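Local atomic coordinates of 3-methyladenine dna-glycosylase (Archaeoglobus fulgidus, PDB entry 2JHN), a protein that belongs to the HhH-GPD superfamily of base excision DNA repair proteins and also carries a TATA-box binding protein-like domain. Residues S117-I127 / L187-E198. The protein carries 1 engineered substitution. Residues are numbered along the deposited sequence; the frame is centred on the assembly and turned at random.
Sequences SVFEGIAKAII and LIVEIAKEENLE
I188 lodges as a knob in a hole formed by F119, A123, I126 and I127, two nearly antiparallel helices meshing (165° between the short axes of 118-127 and 187-192). Its CG1, anti to the carbonyl carbon (chi1 -67°), extends CD1 to within 3.8 Å of I127 CG1, while CG2 turns to F119 and A123. I126 slides past I188 in the opposite direction and sets its CD1 3.7 Å from L187 CG. The F119 ring also meets I191, A192 and L197: I191 CG2 lies at its edge in plane, 3.9 Å from F119 CD1, with L197 CD2 near the plane too, and A192 CB is equally close to F119 CE1. L197, in the 3-10 segment 197-198, reaches toward I122 tip to tip, CD1 to CD1 at 4.1 Å.

The other end is polar and wetter. There E198, exposed and bent at chi2, brings OE1 to V118 N in a nearly straight bond of 2.9 Å, on the syn side of the carboxylate though 26° out of its plane. A water bridges the same OE1 to F119 N, and S117 OG caps the helix by accepting from E120 N. The carboxylate probably also interacts favourably with the N-terminal end of helix 118-127.

Helix 164-177 packs against F119 and A192, helix 220-229 against I122, and helix 133-147 against I127, all within the HhH-GPD region, while E120 salt-bridges R37 on the five-stranded antiparallel sheet of the TATA-box binding protein-like region.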
# COMPACT_ATOMS: atom_id res chain seq x y z
N SER A 117 1.03 7.63 4.70
CA SER A 117 1.97 8.04 5.75
C SER A 117 2.62 6.79 6.32
O SER A 117 2.04 5.69 6.25
CB SER A 117 1.29 8.83 6.90
OG SER A 117 0.44 8.00 7.72
N VAL A 118 3.80 6.96 6.94
CA VAL A 118 4.48 5.85 7.61
C VAL A 118 3.61 5.27 8.73
O VAL A 118 3.51 4.04 8.89
CB VAL A 118 5.84 6.33 8.19
CG1 VAL A 118 6.49 5.24 9.09
CG2 VAL A 118 6.77 6.72 7.05
N PHE A 119 3.04 6.16 9.54
CA PHE A 119 2.13 5.73 10.59
C PHE A 119 1.00 4.82 10.07
O PHE A 119 0.77 3.75 10.62
CB PHE A 119 1.49 6.90 11.36
CG PHE A 119 0.60 6.45 12.46
CD1 PHE A 119 1.12 5.67 13.51
CD2 PHE A 119 -0.75 6.77 12.47
CE1 PHE A 119 0.32 5.24 14.54
CE2 PHE A 119 -1.60 6.32 13.53
CZ PHE A 119 -1.07 5.57 14.56
N GLU A 120 0.33 5.24 9.00
CA GLU A 120 -0.73 4.42 8.42
C GLU A 120 -0.20 3.05 7.97
O GLU A 120 -0.83 2.02 8.22
CB GLU A 120 -1.42 5.17 7.28
CG GLU A 120 -2.45 4.33 6.50
CD GLU A 120 -2.97 5.02 5.25
OE1 GLU A 120 -2.55 6.16 4.94
OE2 GLU A 120 -3.82 4.38 4.56
N GLY A 121 0.95 3.05 7.30
CA GLY A 121 1.58 1.79 6.82
C GLY A 121 1.90 0.83 7.95
O GLY A 121 1.60 -0.36 7.86
N ILE A 122 2.50 1.34 9.04
CA ILE A 122 2.79 0.47 10.19
C ILE A 122 1.51 -0.07 10.85
O ILE A 122 1.41 -1.28 11.09
CB ILE A 122 3.72 1.15 11.27
CG1 ILE A 122 5.07 1.54 10.65
CG2 ILE A 122 3.92 0.18 12.47
CD1 ILE A 122 5.90 2.49 11.53
N ALA A 123 0.55 0.81 11.11
CA ALA A 123 -0.70 0.43 11.75
C ALA A 123 -1.39 -0.67 10.94
O ALA A 123 -1.79 -1.72 11.47
CB ALA A 123 -1.62 1.67 11.93
N LYS A 124 -1.50 -0.46 9.63
CA LYS A 124 -2.17 -1.47 8.80
C LYS A 124 -1.41 -2.80 8.75
O LYS A 124 -2.02 -3.88 8.75
CB LYS A 124 -2.51 -0.91 7.39
CG LYS A 124 -3.56 0.22 7.41
CD LYS A 124 -3.91 0.72 6.01
CE LYS A 124 -5.39 0.47 5.71
NZ LYS A 124 -5.84 0.70 4.27
N ALA A 125 -0.07 -2.74 8.75
CA ALA A 125 0.73 -3.97 8.74
C ALA A 125 0.49 -4.80 10.03
O ALA A 125 0.40 -6.02 9.98
CB ALA A 125 2.24 -3.66 8.54
N ILE A 126 0.36 -4.09 11.15
CA ILE A 126 0.06 -4.70 12.42
C ILE A 126 -1.34 -5.32 12.42
O ILE A 126 -1.52 -6.47 12.84
CB ILE A 126 0.19 -3.66 13.56
CG1 ILE A 126 1.66 -3.27 13.78
CG2 ILE A 126 -0.42 -4.23 14.88
CD1 ILE A 126 1.82 -2.02 14.67
N ILE A 127 -2.32 -4.54 11.95
CA ILE A 127 -3.71 -5.04 11.81
C ILE A 127 -3.78 -6.37 11.05
O ILE A 127 -4.48 -7.31 11.46
CB ILE A 127 -4.64 -3.97 11.19
CG1 ILE A 127 -4.80 -2.78 12.17
CG2 ILE A 127 -6.02 -4.57 10.76
CD1 ILE A 127 -5.50 -1.56 11.55
N LEU A 187 0.01 -2.36 20.60
CA LEU A 187 1.17 -2.06 19.76
C LEU A 187 0.95 -0.78 18.91
O LEU A 187 1.85 0.06 18.79
CB LEU A 187 1.51 -3.27 18.90
CG LEU A 187 2.80 -3.25 18.07
CD1 LEU A 187 4.02 -2.90 18.92
CD2 LEU A 187 2.96 -4.59 17.35
N ILE A 188 -0.24 -0.64 18.34
CA ILE A 188 -0.58 0.55 17.55
C ILE A 188 -0.50 1.82 18.41
O ILE A 188 0.09 2.82 18.02
CB ILE A 188 -1.93 0.38 16.80
CG1 ILE A 188 -1.77 -0.71 15.72
CG2 ILE A 188 -2.40 1.74 16.21
CD1 ILE A 188 -3.04 -1.16 15.06
N VAL A 189 -1.05 1.76 19.62
CA VAL A 189 -0.94 2.90 20.53
C VAL A 189 0.55 3.20 20.82
O VAL A 189 0.98 4.35 20.78
CB VAL A 189 -1.79 2.68 21.82
CG1 VAL A 189 -1.46 3.74 22.88
CG2 VAL A 189 -3.28 2.70 21.47
N GLU A 190 1.34 2.16 21.04
CA GLU A 190 2.79 2.29 21.25
C GLU A 190 3.49 3.06 20.10
O GLU A 190 4.23 4.02 20.32
CB GLU A 190 3.40 0.89 21.43
CG GLU A 190 4.78 0.88 22.07
CD GLU A 190 5.39 -0.53 22.22
OE1 GLU A 190 4.65 -1.54 22.30
OE2 GLU A 190 6.64 -0.61 22.29
N ILE A 191 3.19 2.65 18.87
CA ILE A 191 3.73 3.30 17.69
C ILE A 191 3.25 4.76 17.59
O ILE A 191 4.03 5.65 17.22
CB ILE A 191 3.36 2.48 16.41
CG1 ILE A 191 4.01 1.06 16.45
CG2 ILE A 191 3.68 3.27 15.15
CD1 ILE A 191 5.51 1.05 16.26
N ALA A 192 2.00 5.01 17.96
CA ALA A 192 1.43 6.38 17.92
C ALA A 192 2.20 7.41 18.78
O ALA A 192 2.22 8.62 18.48
CB ALA A 192 -0.08 6.35 18.29
N LYS A 193 2.81 6.94 19.86
CA LYS A 193 3.66 7.79 20.72
C LYS A 193 4.98 8.26 20.09
O LYS A 193 5.64 9.17 20.61
CB LYS A 193 3.95 7.04 22.03
CG LYS A 193 2.73 6.86 22.90
CD LYS A 193 3.03 6.02 24.13
CE LYS A 193 1.78 5.75 24.93
NZ LYS A 193 2.08 4.94 26.14
N GLU A 194 5.39 7.64 18.98
CA GLU A 194 6.68 7.95 18.36
C GLU A 194 6.65 9.29 17.63
O GLU A 194 5.73 9.58 16.88
CB GLU A 194 7.11 6.83 17.40
CG GLU A 194 7.34 5.49 18.08
CD GLU A 194 8.64 5.47 18.88
OE1 GLU A 194 9.73 5.53 18.29
OE2 GLU A 194 8.57 5.45 20.11
N GLU A 195 7.67 10.11 17.86
CA GLU A 195 7.80 11.38 17.17
C GLU A 195 8.58 11.20 15.88
O GLU A 195 9.35 10.25 15.75
CB GLU A 195 8.55 12.39 18.06
CG GLU A 195 7.71 12.91 19.20
CD GLU A 195 6.93 14.14 18.81
OE1 GLU A 195 6.92 14.50 17.61
OE2 GLU A 195 6.32 14.75 19.71
N ASN A 196 8.37 12.13 14.94
CA ASN A 196 9.12 12.20 13.68
C ASN A 196 9.03 10.92 12.83
O ASN A 196 9.94 10.57 12.08
CB ASN A 196 10.58 12.60 13.93
CG ASN A 196 10.69 13.92 14.72
OD1 ASN A 196 10.12 14.93 14.33
ND2 ASN A 196 11.43 13.89 15.82
N LEU A 197 7.92 10.20 12.99
CA LEU A 197 7.79 8.91 12.34
C LEU A 197 7.84 8.97 10.79
O LEU A 197 8.40 8.08 10.14
CB LEU A 197 6.53 8.21 12.90
CG LEU A 197 6.26 6.73 12.73
CD1 LEU A 197 7.42 5.85 13.25
CD2 LEU A 197 4.96 6.43 13.46
N GLU A 198 7.33 10.05 10.19
CA GLU A 198 7.39 10.14 8.73
C GLU A 198 8.85 10.10 8.21
O GLU A 198 9.11 9.71 7.09
CB GLU A 198 6.66 11.38 8.21
CG GLU A 198 6.40 11.38 6.69
CD GLU A 198 5.43 10.27 6.20
OE1 GLU A 198 4.68 9.69 7.02
OE2 GLU A 198 5.44 10.02 4.96
O HOH W 1 3.79 9.00 9.50